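LPS-assembly lipoprotein (Caulobacter crescentus, PDB 4KWY) probably acts as an LptE-like outer-membrane lipoprotein that takes part in lipopolysaccharide assembly. Local coordinates at residues Arg21-Leu25 against Gln112-Glu116; Ala43-Ser49 against Asp75-Ala81; Ser49-Phe55 against Leu70-Val74; Asn63-Arg67 against Tyr98-Asp102. All coordinates share one frame; numbering follows the deposited sequence.

Contact 1: residues Arg21-Leu25 against Gln112-Glu116; sequences RGGYL and QDGQE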
loop_
_atom_site.group_PDB
_atom_site.type_symbol
_atom_site.label_atom_id
_atom_site.label_comp_id
_atom_site.label_asym_id
_atom_site.label_seq_id
_atom_site.Cartn_x
_atom_site.Cartn_y
_atom_site.Cartn_z
ATOM N N ARG A 21 -6.954 7.810 4.744
ATOM C CA ARG A 21 -7.001 7.765 3.275
ATOM C C ARG A 21 -5.900 6.842 2.711
ATOM O O ARG A 21 -6.214 5.995 1.875
ATOM C CB ARG A 21 -6.944 9.156 2.615
ATOM C CG ARG A 21 -7.164 9.035 1.105
ATOM C CD ARG A 21 -7.766 10.241 0.438
ATOM N NE ARG A 21 -7.263 10.372 -0.928
ATOM C CZ ARG A 21 -7.839 9.834 -1.997
ATOM N NH1 ARG A 21 -8.972 9.149 -1.876
ATOM N NH2 ARG A 21 -7.281 9.968 -3.195
ATOM N N GLY A 22 -4.670 6.978 3.217
ATOM C CA GLY A 22 -3.524 6.158 2.831
ATOM C C GLY A 22 -3.719 4.670 3.031
ATOM O O GLY A 22 -3.505 3.890 2.101
ATOM N N GLY A 23 -4.168 4.274 4.228
ATOM C CA GLY A 23 -4.444 2.875 4.531
ATOM C C GLY A 23 -5.606 2.352 3.718
ATOM O O GLY A 23 -5.595 1.191 3.298
ATOM N N TYR A 24 -6.616 3.222 3.460
ATOM C CA TYR A 24 -7.757 2.852 2.624
ATOM C C TYR A 24 -7.285 2.588 1.198
ATOM O O TYR A 24 -7.593 1.538 0.655
ATOM C CB TYR A 24 -8.858 3.936 2.653
ATOM C CG TYR A 24 -10.017 3.679 1.706
ATOM C CD1 TYR A 24 -11.041 2.792 2.044
ATOM C CD2 TYR A 24 -10.096 4.330 0.475
ATOM C CE1 TYR A 24 -12.109 2.550 1.172
ATOM C CE2 TYR A 24 -11.152 4.091 -0.407
ATOM C CZ TYR A 24 -12.163 3.208 -0.051
ATOM O OH TYR A 24 -13.206 2.992 -0.927
ATOM N N LEU A 25 -6.526 3.524 0.604
ATOM C CA LEU A 25 -5.997 3.398 -0.757
ATOM C C LEU A 25 -5.019 2.223 -0.874
ATOM O O LEU A 25 -5.124 1.445 -1.819
ATOM C CB LEU A 25 -5.323 4.697 -1.233
ATOM C CG LEU A 25 -6.216 5.926 -1.522
ATOM C CD1 LEU A 25 -5.367 7.123 -1.917
ATOM C CD2 LEU A 25 -7.235 5.657 -2.640
ATOM N N GLN A 112 -5.170 13.613 -5.765
ATOM C CA GLN A 112 -5.774 12.290 -5.577
ATOM C C GLN A 112 -5.129 11.246 -6.483
ATOM O O GLN A 112 -4.966 10.116 -6.045
ATOM C CB GLN A 112 -7.290 12.334 -5.795
ATOM C CG GLN A 112 -8.003 13.037 -4.646
ATOM C CD GLN A 112 -9.490 12.989 -4.784
ATOM O OE1 GLN A 112 -10.051 13.216 -5.865
ATOM N NE2 GLN A 112 -10.164 12.684 -3.681
ATOM N N ASP A 113 -4.747 11.627 -7.718
ATOM C CA ASP A 113 -4.069 10.742 -8.665
ATOM C C ASP A 113 -2.661 10.410 -8.123
ATOM O O ASP A 113 -2.271 9.244 -8.168
ATOM C CB ASP A 113 -4.021 11.343 -10.078
ATOM C CG ASP A 113 -3.184 10.537 -11.050
ATOM O OD1 ASP A 113 -3.659 9.485 -11.512
ATOM O OD2 ASP A 113 -2.048 10.928 -11.301
ATOM N N GLY A 114 -1.969 11.401 -7.544
ATOM C CA GLY A 114 -0.664 11.201 -6.913
ATOM C C GLY A 114 -0.755 10.213 -5.758
ATOM O O GLY A 114 0.058 9.287 -5.635
ATOM N N GLN A 115 -1.786 10.366 -4.934
ATOM C CA GLN A 115 -2.043 9.475 -3.800
ATOM C C GLN A 115 -2.313 8.017 -4.244
ATOM O O GLN A 115 -1.788 7.071 -3.631
ATOM C CB GLN A 115 -3.207 10.023 -2.991
ATOM C CG GLN A 115 -2.790 11.243 -2.190
ATOM C CD GLN A 115 -3.856 11.734 -1.271
ATOM O OE1 GLN A 115 -5.052 11.743 -1.603
ATOM N NE2 GLN A 115 -3.430 12.195 -0.110
ATOM N N GLU A 116 -3.070 7.844 -5.338
ATOM C CA GLU A 116 -3.378 6.542 -5.929
ATOM C C GLU A 116 -2.105 5.882 -6.479
ATOM O O GLU A 116 -1.885 4.685 -6.278
ATOM C CB GLU A 116 -4.435 6.699 -7.035
ATOM C CG GLU A 116 -5.855 6.594 -6.496
ATOM C CD GLU A 116 -6.892 7.534 -7.091
ATOM O OE1 GLU A 116 -6.779 7.875 -8.294
ATOM O OE2 GLU A 116 -7.837 7.906 -6.352
HETATM O O HOH W 1 -9.960 8.869 -4.953
#

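Contact 2: residues Ala43-Ser49 against Asp75-Ala81; sequences AYKLYLS and DWRLLDA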
loop_
_atom_site.group_PDB
_atom_site.type_symbol
_atom_site.label_atom_id
_atom_site.label_comp_id
_atom_site.label_asym_id
_atom_site.label_seq_id
_atom_site.Cartn_x
_atom_site.Cartn_y
_atom_site.Cartn_z
ATOM N N ALA A 43 -5.403 -16.803 5.893
ATOM C CA ALA A 43 -4.305 -17.527 6.525
ATOM C C ALA A 43 -3.383 -16.532 7.217
ATOM O O ALA A 43 -2.736 -16.869 8.202
ATOM C CB ALA A 43 -3.540 -18.314 5.483
ATOM N N TYR A 44 -3.326 -15.308 6.689
ATOM C CA TYR A 44 -2.502 -14.236 7.225
ATOM C C TYR A 44 -3.268 -12.953 7.351
ATOM O O TYR A 44 -4.154 -12.668 6.534
ATOM C CB TYR A 44 -1.272 -13.957 6.327
ATOM C CG TYR A 44 -0.363 -15.141 6.125
ATOM C CD1 TYR A 44 0.544 -15.527 7.111
ATOM C CD2 TYR A 44 -0.407 -15.883 4.949
ATOM C CE1 TYR A 44 1.375 -16.634 6.939
ATOM C CE2 TYR A 44 0.422 -16.988 4.760
ATOM C CZ TYR A 44 1.311 -17.359 5.758
ATOM O OH TYR A 44 2.104 -18.467 5.587
ATOM N N LYS A 45 -2.870 -12.133 8.345
ATOM C CA LYS A 45 -3.407 -10.789 8.546
ATOM C C LYS A 45 -2.286 -9.810 8.287
ATOM O O LYS A 45 -1.245 -9.876 8.934
ATOM C CB LYS A 45 -4.028 -10.602 9.934
ATOM C CG LYS A 45 -5.282 -11.443 10.167
ATOM C CD LYS A 45 -6.555 -10.768 9.657
ATOM C CE LYS A 45 -7.776 -11.619 9.918
ATOM N NZ LYS A 45 -8.917 -10.815 10.433
ATOM N N LEU A 46 -2.444 -8.973 7.268
ATOM C CA LEU A 46 -1.435 -7.978 6.961
ATOM C C LEU A 46 -1.887 -6.640 7.530
ATOM O O LEU A 46 -2.847 -6.056 7.027
ATOM C CB LEU A 46 -1.142 -7.894 5.440
ATOM C CG LEU A 46 -0.147 -6.811 5.007
ATOM C CD1 LEU A 46 1.218 -7.050 5.594
ATOM C CD2 LEU A 46 -0.063 -6.721 3.500
ATOM N N TYR A 47 -1.167 -6.149 8.557
ATOM C CA TYR A 47 -1.447 -4.872 9.225
ATOM C C TYR A 47 -0.641 -3.756 8.637
ATOM O O TYR A 47 0.586 -3.810 8.681
ATOM C CB TYR A 47 -1.146 -4.972 10.711
ATOM C CG TYR A 47 -2.309 -5.507 11.469
ATOM C CD1 TYR A 47 -2.459 -6.874 11.674
ATOM C CD2 TYR A 47 -3.250 -4.651 12.033
ATOM C CE1 TYR A 47 -3.496 -7.374 12.457
ATOM C CE2 TYR A 47 -4.311 -5.140 12.782
ATOM C CZ TYR A 47 -4.435 -6.504 12.986
ATOM O OH TYR A 47 -5.506 -6.974 13.707
ATOM N N LEU A 48 -1.321 -2.723 8.137
ATOM C CA LEU A 48 -0.645 -1.592 7.527
ATOM C C LEU A 48 -0.635 -0.396 8.448
ATOM O O LEU A 48 -1.684 -0.044 8.969
ATOM C CB LEU A 48 -1.343 -1.206 6.221
ATOM C CG LEU A 48 -1.536 -2.261 5.166
ATOM C CD1 LEU A 48 -2.376 -1.687 4.061
ATOM C CD2 LEU A 48 -0.201 -2.733 4.606
ATOM N N SER A 49 0.543 0.237 8.642
ATOM C CA SER A 49 0.653 1.470 9.440
ATOM C C SER A 49 1.187 2.575 8.552
ATOM O O SER A 49 2.399 2.738 8.376
ATOM C CB SER A 49 1.517 1.285 10.680
ATOM O OG SER A 49 0.927 0.288 11.484
ATOM N N ASP A 75 4.820 1.154 7.632
ATOM C CA ASP A 75 5.367 0.069 8.438
ATOM C C ASP A 75 4.322 -0.991 8.406
ATOM O O ASP A 75 3.154 -0.660 8.586
ATOM C CB ASP A 75 5.691 0.507 9.879
ATOM C CG ASP A 75 6.995 1.261 9.981
ATOM O OD1 ASP A 75 8.060 0.639 9.781
ATOM O OD2 ASP A 75 6.953 2.464 10.271
ATOM N N TRP A 76 4.692 -2.241 8.115
ATOM C CA TRP A 76 3.692 -3.296 8.060
ATOM C C TRP A 76 4.178 -4.608 8.702
ATOM O O TRP A 76 5.368 -4.919 8.674
ATOM C CB TRP A 76 3.218 -3.511 6.613
ATOM C CG TRP A 76 4.314 -3.699 5.618
ATOM C CD1 TRP A 76 4.935 -2.733 4.876
ATOM C CD2 TRP A 76 4.899 -4.945 5.231
ATOM N NE1 TRP A 76 5.874 -3.303 4.046
ATOM C CE2 TRP A 76 5.874 -4.661 4.242
ATOM C CE3 TRP A 76 4.697 -6.281 5.635
ATOM C CZ2 TRP A 76 6.647 -5.662 3.646
ATOM C CZ3 TRP A 76 5.430 -7.280 5.011
ATOM C CH2 TRP A 76 6.405 -6.967 4.040
ATOM N N ARG A 77 3.219 -5.371 9.269
ATOM C CA ARG A 77 3.403 -6.674 9.941
ATOM C C ARG A 77 2.516 -7.731 9.321
ATOM O O ARG A 77 1.320 -7.489 9.144
ATOM C CB ARG A 77 3.039 -6.580 11.436
ATOM C CG ARG A 77 3.877 -5.643 12.216
ATOM C CD ARG A 77 3.455 -5.586 13.656
ATOM N NE ARG A 77 3.697 -4.227 14.152
ATOM C CZ ARG A 77 4.801 -3.838 14.784
ATOM N NH1 ARG A 77 5.746 -4.718 15.092
ATOM N NH2 ARG A 77 4.944 -2.573 15.162
ATOM N N LEU A 78 3.063 -8.926 9.078
ATOM C CA LEU A 78 2.290 -10.052 8.558
ATOM C C LEU A 78 2.089 -11.031 9.691
ATOM O O LEU A 78 3.068 -11.483 10.291
ATOM C CB LEU A 78 2.970 -10.711 7.340
ATOM C CG LEU A 78 2.132 -11.783 6.603
ATOM C CD1 LEU A 78 1.007 -11.139 5.762
ATOM C CD2 LEU A 78 2.995 -12.626 5.722
ATOM N N LEU A 79 0.833 -11.297 10.049
ATOM C CA LEU A 79 0.590 -12.218 11.156
ATOM C C LEU A 79 -0.042 -13.513 10.707
ATOM O O LEU A 79 -0.734 -13.563 9.686
ATOM C CB LEU A 79 -0.311 -11.603 12.257
ATOM C CG LEU A 79 -0.121 -10.156 12.665
ATOM C CD1 LEU A 79 -1.106 -9.800 13.699
ATOM C CD2 LEU A 79 1.286 -9.882 13.176
ATOM N N ASP A 80 0.147 -14.544 11.514
ATOM C CA ASP A 80 -0.582 -15.788 11.346
ATOM C C ASP A 80 -2.007 -15.470 11.856
ATOM O O ASP A 80 -2.161 -15.051 13.014
ATOM C CB ASP A 80 0.094 -16.935 12.116
ATOM C CG ASP A 80 -0.502 -18.312 11.854
ATOM O OD1 ASP A 80 -1.736 -18.469 11.999
ATOM O OD2 ASP A 80 0.271 -19.243 11.547
ATOM N N ALA A 81 -3.036 -15.617 10.990
ATOM C CA ALA A 81 -4.430 -15.295 11.312
ATOM C C ALA A 81 -5.010 -16.163 12.412
ATOM O O ALA A 81 -6.047 -15.803 12.972
ATOM C CB ALA A 81 -5.298 -15.402 10.071
HETATM O O HOH W 2 -3.262 -19.458 9.403
#

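Contact 3: residues Ser49-Phe55 against Leu70-Val74; sequences SVNEQRF and LRMSV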
loop_
_atom_site.group_PDB
_atom_site.type_symbol
_atom_site.label_atom_id
_atom_site.label_comp_id
_atom_site.label_asym_id
_atom_site.label_seq_id
_atom_site.Cartn_x
_atom_site.Cartn_y
_atom_site.Cartn_z
ATOM N N SER A 49 0.543 0.237 8.642
ATOM C CA SER A 49 0.653 1.470 9.440
ATOM C C SER A 49 1.187 2.575 8.552
ATOM O O SER A 49 2.399 2.738 8.376
ATOM C CB SER A 49 1.517 1.285 10.680
ATOM O OG SER A 49 0.927 0.288 11.484
ATOM N N VAL A 50 0.262 3.286 7.929
ATOM C CA VAL A 50 0.596 4.398 7.058
ATOM C C VAL A 50 0.738 5.644 7.920
ATOM O O VAL A 50 -0.079 5.877 8.813
ATOM C CB VAL A 50 -0.436 4.614 5.903
ATOM C CG1 VAL A 50 -0.001 5.770 4.985
ATOM C CG2 VAL A 50 -0.613 3.336 5.081
ATOM N N ASN A 51 1.761 6.475 7.602
ATOM C CA ASN A 51 1.944 7.793 8.204
ATOM C C ASN A 51 0.969 8.700 7.450
ATOM O O ASN A 51 1.273 9.206 6.363
ATOM C CB ASN A 51 3.402 8.229 8.094
ATOM C CG ASN A 51 3.709 9.520 8.787
ATOM O OD1 ASN A 51 2.853 10.397 8.956
ATOM N ND2 ASN A 51 4.952 9.670 9.192
ATOM N N GLU A 52 -0.250 8.785 7.969
ATOM C CA GLU A 52 -1.380 9.472 7.345
ATOM C C GLU A 52 -1.219 10.989 7.255
ATOM O O GLU A 52 -1.726 11.596 6.295
ATOM C CB GLU A 52 -2.679 9.132 8.087
ATOM C CG GLU A 52 -3.098 7.676 7.946
ATOM C CD GLU A 52 -3.537 7.187 6.579
ATOM O OE1 GLU A 52 -3.556 7.993 5.621
ATOM O OE2 GLU A 52 -3.872 5.984 6.471
ATOM N N GLN A 53 -0.531 11.593 8.248
ATOM C CA GLN A 53 -0.301 13.030 8.228
ATOM C C GLN A 53 0.648 13.364 7.083
ATOM O O GLN A 53 0.325 14.270 6.302
ATOM C CB GLN A 53 0.188 13.570 9.580
ATOM C CG GLN A 53 -0.969 13.770 10.582
ATOM C CD GLN A 53 -0.694 14.774 11.694
ATOM O OE1 GLN A 53 -0.035 15.809 11.506
ATOM N NE2 GLN A 53 -1.258 14.523 12.870
ATOM N N ARG A 54 1.751 12.581 6.920
ATOM C CA ARG A 54 2.742 12.746 5.833
ATOM C C ARG A 54 2.102 12.493 4.460
ATOM O O ARG A 54 2.418 13.182 3.492
ATOM C CB ARG A 54 3.962 11.820 6.038
ATOM C CG ARG A 54 5.075 11.955 4.981
ATOM C CD ARG A 54 6.262 11.076 5.277
ATOM N NE ARG A 54 6.913 11.462 6.527
ATOM C CZ ARG A 54 7.602 10.636 7.303
ATOM N NH1 ARG A 54 7.738 9.360 6.970
ATOM N NH2 ARG A 54 8.156 11.077 8.423
ATOM N N PHE A 55 1.188 11.539 4.392
ATOM C CA PHE A 55 0.525 11.199 3.148
ATOM C C PHE A 55 -0.512 12.262 2.694
ATOM O O PHE A 55 -0.758 12.394 1.491
ATOM C CB PHE A 55 -0.145 9.828 3.279
ATOM C CG PHE A 55 -0.667 9.265 1.978
ATOM C CD1 PHE A 55 0.205 8.861 0.978
ATOM C CD2 PHE A 55 -2.032 9.131 1.758
ATOM C CE1 PHE A 55 -0.279 8.334 -0.219
ATOM C CE2 PHE A 55 -2.514 8.599 0.554
ATOM C CZ PHE A 55 -1.631 8.184 -0.413
ATOM N N LEU A 70 4.792 13.973 -2.800
ATOM C CA LEU A 70 3.996 13.281 -1.825
ATOM C C LEU A 70 4.719 12.004 -1.420
ATOM O O LEU A 70 5.256 11.289 -2.266
ATOM C CB LEU A 70 2.672 13.007 -2.498
ATOM C CG LEU A 70 1.581 12.400 -1.679
ATOM C CD1 LEU A 70 0.761 13.474 -0.996
ATOM C CD2 LEU A 70 0.698 11.662 -2.594
ATOM N N ARG A 71 4.779 11.754 -0.116
ATOM C CA ARG A 71 5.493 10.612 0.421
ATOM C C ARG A 71 4.584 9.665 1.177
ATOM O O ARG A 71 3.795 10.077 2.022
ATOM C CB ARG A 71 6.629 11.078 1.325
ATOM C CG ARG A 71 7.602 9.970 1.644
ATOM C CD ARG A 71 8.882 10.535 2.164
ATOM N NE ARG A 71 9.617 9.534 2.930
ATOM C CZ ARG A 71 10.154 9.749 4.125
ATOM N NH1 ARG A 71 10.031 10.934 4.710
ATOM N NH2 ARG A 71 10.818 8.782 4.743
HETATM N N MSE A 72 4.673 8.389 0.822
HETATM C CA MSE A 72 3.920 7.366 1.514
HETATM C C MSE A 72 4.916 6.486 2.262
HETATM O O MSE A 72 5.709 5.768 1.643
HETATM C CB MSE A 72 3.019 6.545 0.590
HETATM C CG MSE A 72 2.225 5.503 1.390
HETATM SE SE MSE A 72 1.044 4.493 0.326
HETATM C CE MSE A 72 -0.513 4.936 1.251
ATOM N N SER A 73 4.842 6.543 3.602
ATOM C CA SER A 73 5.669 5.765 4.518
ATOM C C SER A 73 4.791 4.751 5.202
ATOM O O SER A 73 3.764 5.117 5.788
ATOM C CB SER A 73 6.329 6.681 5.532
ATOM O OG SER A 73 7.104 7.646 4.851
ATOM N N VAL A 74 5.148 3.463 5.079
ATOM C CA VAL A 74 4.333 2.382 5.639
ATOM C C VAL A 74 5.182 1.391 6.392
ATOM O O VAL A 74 6.087 0.784 5.829
ATOM C CB VAL A 74 3.524 1.602 4.545
ATOM C CG1 VAL A 74 2.337 0.857 5.159
ATOM C CG2 VAL A 74 3.097 2.489 3.373
HETATM O O HOH W 3 3.351 8.642 4.629
HETATM O O HOH W 4 4.037 13.738 1.700
#

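Contact 4: residues Asn63-Arg67 against Tyr98-Asp102; sequences NVANR and YDSAD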
loop_
_atom_site.group_PDB
_atom_site.type_symbol
_atom_site.label_atom_id
_atom_site.label_comp_id
_atom_site.label_asym_id
_atom_site.label_seq_id
_atom_site.Cartn_x
_atom_site.Cartn_y
_atom_site.Cartn_z
ATOM N N ASN A 63 11.659 25.477 -8.536
ATOM C CA ASN A 63 11.887 25.458 -9.980
ATOM C C ASN A 63 10.564 25.360 -10.837
ATOM O O ASN A 63 10.362 26.208 -11.720
ATOM C CB ASN A 63 12.871 24.338 -10.348
ATOM N N VAL A 64 9.678 24.353 -10.574
ATOM C CA VAL A 64 8.417 24.136 -11.318
ATOM C C VAL A 64 7.179 24.626 -10.523
ATOM O O VAL A 64 6.973 24.230 -9.366
ATOM C CB VAL A 64 8.243 22.649 -11.750
ATOM C CG1 VAL A 64 6.917 22.428 -12.480
ATOM C CG2 VAL A 64 9.406 22.198 -12.624
ATOM N N ALA A 65 6.337 25.449 -11.198
ATOM C CA ALA A 65 5.072 25.977 -10.672
ATOM C C ALA A 65 4.033 24.844 -10.488
ATOM O O ALA A 65 3.801 24.031 -11.400
ATOM C CB ALA A 65 4.518 27.050 -11.599
ATOM N N ASN A 66 3.429 24.808 -9.278
ATOM C CA ASN A 66 2.397 23.880 -8.829
ATOM C C ASN A 66 2.837 22.412 -8.938
ATOM O O ASN A 66 1.987 21.575 -9.209
ATOM C CB ASN A 66 1.046 24.122 -9.558
ATOM C CG ASN A 66 0.280 25.359 -9.100
ATOM O OD1 ASN A 66 0.259 25.728 -7.916
ATOM N ND2 ASN A 66 -0.427 25.998 -10.022
ATOM N N ARG A 67 4.151 22.096 -8.715
ATOM C CA ARG A 67 4.628 20.705 -8.656
ATOM C C ARG A 67 4.771 20.322 -7.184
ATOM O O ARG A 67 5.347 21.074 -6.400
ATOM C CB ARG A 67 5.928 20.408 -9.442
ATOM C CG ARG A 67 6.382 18.923 -9.243
ATOM C CD ARG A 67 7.507 18.413 -10.130
ATOM N NE ARG A 67 7.118 18.458 -11.540
ATOM C CZ ARG A 67 7.958 18.699 -12.538
ATOM N NH1 ARG A 67 9.252 18.856 -12.301
ATOM N NH2 ARG A 67 7.511 18.784 -13.781
ATOM N N TYR A 98 3.217 15.294 -8.431
ATOM C CA TYR A 98 2.020 15.623 -9.195
ATOM C C TYR A 98 2.112 17.052 -9.542
ATOM O O TYR A 98 2.688 17.853 -8.789
ATOM C CB TYR A 98 0.683 15.265 -8.514
ATOM C CG TYR A 98 0.413 15.932 -7.185
ATOM C CD1 TYR A 98 -0.253 17.155 -7.117
ATOM C CD2 TYR A 98 0.759 15.305 -5.986
ATOM C CE1 TYR A 98 -0.549 17.750 -5.889
ATOM C CE2 TYR A 98 0.487 15.903 -4.752
ATOM C CZ TYR A 98 -0.184 17.114 -4.708
ATOM O OH TYR A 98 -0.434 17.725 -3.509
ATOM N N ASP A 99 1.632 17.361 -10.736
ATOM C CA ASP A 99 1.663 18.720 -11.210
ATOM C C ASP A 99 0.266 19.297 -11.058
ATOM O O ASP A 99 -0.624 18.994 -11.850
ATOM C CB ASP A 99 2.206 18.783 -12.653
ATOM C CG ASP A 99 3.727 18.841 -12.745
ATOM O OD1 ASP A 99 4.391 18.067 -12.047
ATOM O OD2 ASP A 99 4.241 19.638 -13.546
ATOM N N SER A 100 0.069 20.082 -9.984
ATOM C CA SER A 100 -1.187 20.764 -9.633
ATOM C C SER A 100 -1.585 21.849 -10.680
ATOM O O SER A 100 -0.941 22.023 -11.723
ATOM C CB SER A 100 -1.080 21.382 -8.236
ATOM O OG SER A 100 -2.337 21.484 -7.591
ATOM N N ALA A 101 -2.661 22.564 -10.383
ATOM C CA ALA A 101 -3.221 23.593 -11.245
ATOM C C ALA A 101 -3.801 24.747 -10.416
ATOM O O ALA A 101 -4.093 24.565 -9.227
ATOM C CB ALA A 101 -4.307 22.973 -12.116
ATOM N N ASP A 102 -3.973 25.931 -11.046
ATOM C CA ASP A 102 -4.565 27.096 -10.382
ATOM C C ASP A 102 -6.052 26.821 -10.055
ATOM O O ASP A 102 -6.541 27.260 -9.011
ATOM C CB ASP A 102 -4.406 28.350 -11.257
ATOM C CG ASP A 102 -2.972 28.827 -11.478
ATOM O OD1 ASP A 102 -2.074 28.415 -10.697
ATOM O OD2 ASP A 102 -2.761 29.665 -12.389
#

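Contact 1: residues Arg21-Leu25 against Gln112-Glu116
Arg21, in the first turn of helix 21-34, reaches across to helix 104-135 and meets three of its side chains, Gln112, Gln115 and Glu116. The main hydrogen bond runs from Arg21 NE to Gln115 OE1 at 2.7 Å. It is nearly straight, with an N-H...O angle of 170°, and although the acceptor lies in the guanidinium plane, the donor stands above the plane of the amide carbonyl. Arg21 NH2 adds a weak second bond to the same oxygen. CG of Arg21 is turned away from its backbone N (chi1 -173°), and a bend at chi3 then presents the NE edge to the glutamine.

The charged partner is more distant: Arg21 NH2 and Glu116 OE2 form a long salt bridge of 3.8 Å. A water bridges the pair, accepting from Arg21 NH1 and donating to Glu116 OE2 at 2.7 Å.

Packing holds the guanidinium from both faces. Gln112 NE2 lies over one, toward the rim, with Gln112 CG 3.5 Å from Arg21 NH2; Leu25 CD1 lies over the centre of the other. The same Leu25 CD1 touches Gln115 CB at 3.8 Å.

The segment axes come no closer than 11.0 Å, inclined at 56°, so long side chains bridge the two helices. Gln115 NE2 also binds Phe55 O, and Glu52 takes the amides of Gly22 and Gly23, tying both helices to the short helix 52-56.

Contact 2: residues Ala43-Ser49 against Asp75-Ala81
Ala43 O is gripped twice at the end of the strand pairing: Ala81 N donates to it at 3.1 Å, with an N-H...O angle of 170° though from above the carbonyl plane, and a water that also donates to Asp80 OD1 gives it a second hydrogen bond. From there a regular antiparallel pairing of strands 44-50 and 67-80 begins. Lys45 O takes the amide of Leu79 at 2.8 Å, and in return Lys45 N donates to Leu79 O; Tyr47 bonds both ways with Arg77, and Ser49 both ways with Asp75.

One face of the pair is greasy. Leu78 CD1 sits between Tyr44 CB, 3.7 Å away, and Leu46 CB, while Leu78 CD2 lies over a face of the Tyr44 ring. Leu46 CD1 meets Trp76 CE3 at 3.6 Å. The indole leaves its backbone with CG between N and the carbonyl carbon (chi1 51°), which directs the ring away from the neighbouring strand. Trp76 CB itself packs against Leu48 CD2 at 4.0 Å.

The other face is more exposed: Leu79 CD1 touches Tyr47 CE1 at 3.6 Å, and Lys45 CG rests near Ala81 CB at 4.0 Å before the lysine chain turns off to its salt bridge with Glu14.

Along its other edge strand 44-50 pairs in parallel with strand 13-17. Helices 21-34 and 104-135 cover the greasy face, the first over Leu46 and Leu48, the second over Trp76 and Leu78.

Contact 3: residues Ser49-Phe55 against Leu70-Val74
Here a strand gives way to a helix beside a continuing strand: Val50 and Val74 make an antiparallel non-hydrogen-bonded pair, then strand 44-50 passes into helix 52-56 while strand 67-80 runs on. Asn51 N still bonds Ser73 O at 3.0 Å, and Asn51 serves as N-cap, its OD1 accepting from Arg54 N. Past this point waters fill in between the backbones. One joins Asn51 O, Arg71 O and Ser73 N; another joins Arg54 O to Arg71 N.

Arg54 donates through NH1 to Ser73 OG at 2.8 Å, in its guanidinium plane. It also stacks on the Arg71 guanidinium, planes 6° apart and centres 4.2 Å apart, while Asn51 ND2 covers its opposite face. Asp93, bound by Arg71 NE and by Ser73 OG, probably eases the meeting of like charges.

Phe55 carries the apolar side. Selenomethionine Met72 puts CE over one ring face, 3.9 Å from the centroid, a CH-pi contact reached by its bend at chi3 (-122°); SE approaches obliquely in a Met-aromatic contact. Arg71 O lies at the ring edge, and Phe55 CE1 touches Leu70 CD2 at 4.2 Å. Val50 CG1 also meets Met72 CE, at 3.9 Å.

Helices 104-135 and 21-34 pack on Phe55 and Met72: Ala118 touches both, Leu25 touches Phe55 and Leu26 touches Met72. Strand 86-99 flanks the far edge of strand 67-80.

Contact 4: residues Asn63-Arg67 against Tyr98-Asp102
Arg67 and Asp99 face each other as an antiparallel non-hydrogen-bonded pair, and the arginine can be followed out along the aspartate. Its CB lies 3.8 Å from Asp99 OD1, and CG comes closer, to 3.5 Å from the same oxygen. An extended chi1 of 177° sends the chain out beside the carboxylate; CD lies 3.7 Å from Asp99 OD1, and a bend at chi3 swings NE onto that oxygen. Arg67 NE then donates to Asp99 OD1 at 2.8 Å, almost straight at 175°, on the syn side of the oxygen and in the guanidinium plane. At the tip, NH2 adds a weak bond to Asp99 OD2, completing a two-pronged salt bridge whose planes are turned 40° apart. Val64 CG1 covers the centre of one guanidinium face, and also lies 4.0 Å from Asp99 OD2.

The chain enters this pair through a type II turn from Val64 to Arg67. Asn66 O accepts from Ser100 N at 2.6 Å, and Asn66 CB packs on Ser100 CB at 3.7 Å. Asn66 ND2 donates to Asp102 OD1 at 3.0 Å, on the anti side and well out of the carboxylate plane; Asp102 is poorly ordered. Asn66 OD1 is taken by Arg60.

All this happens at the open end of the hairpin of strands 67-80 and 86-99, away from its turn. Tyr98 meets the Phe68 ring and, like Ser100 and Ala101, touches helix 104-135, which follows in the chain.

Contacts 1 to 3 are partly buried, their buried part carried mostly by apolar side chains; contact 4 lies at the surface, about 37 Å from contact 2 between centres, and relies mostly on polar bonds. Contacts 2 and 3 hold the same two strands, 44-50 and 67-80, and share Ser49. Contact 2 is continuous backbone pairing, whereas contact 3 lets it fade into water bridges, a capped helix and a buried phenylalanine packed on selenomethionine. Contact 1 joins two helices and touches contact 3 directly, where Glu52 meets Gly22 and Gly23. Arginines do different work: in contact 4 one grips a carboxylate, in contact 1 mainly an amide, and in contact 3 two stack together.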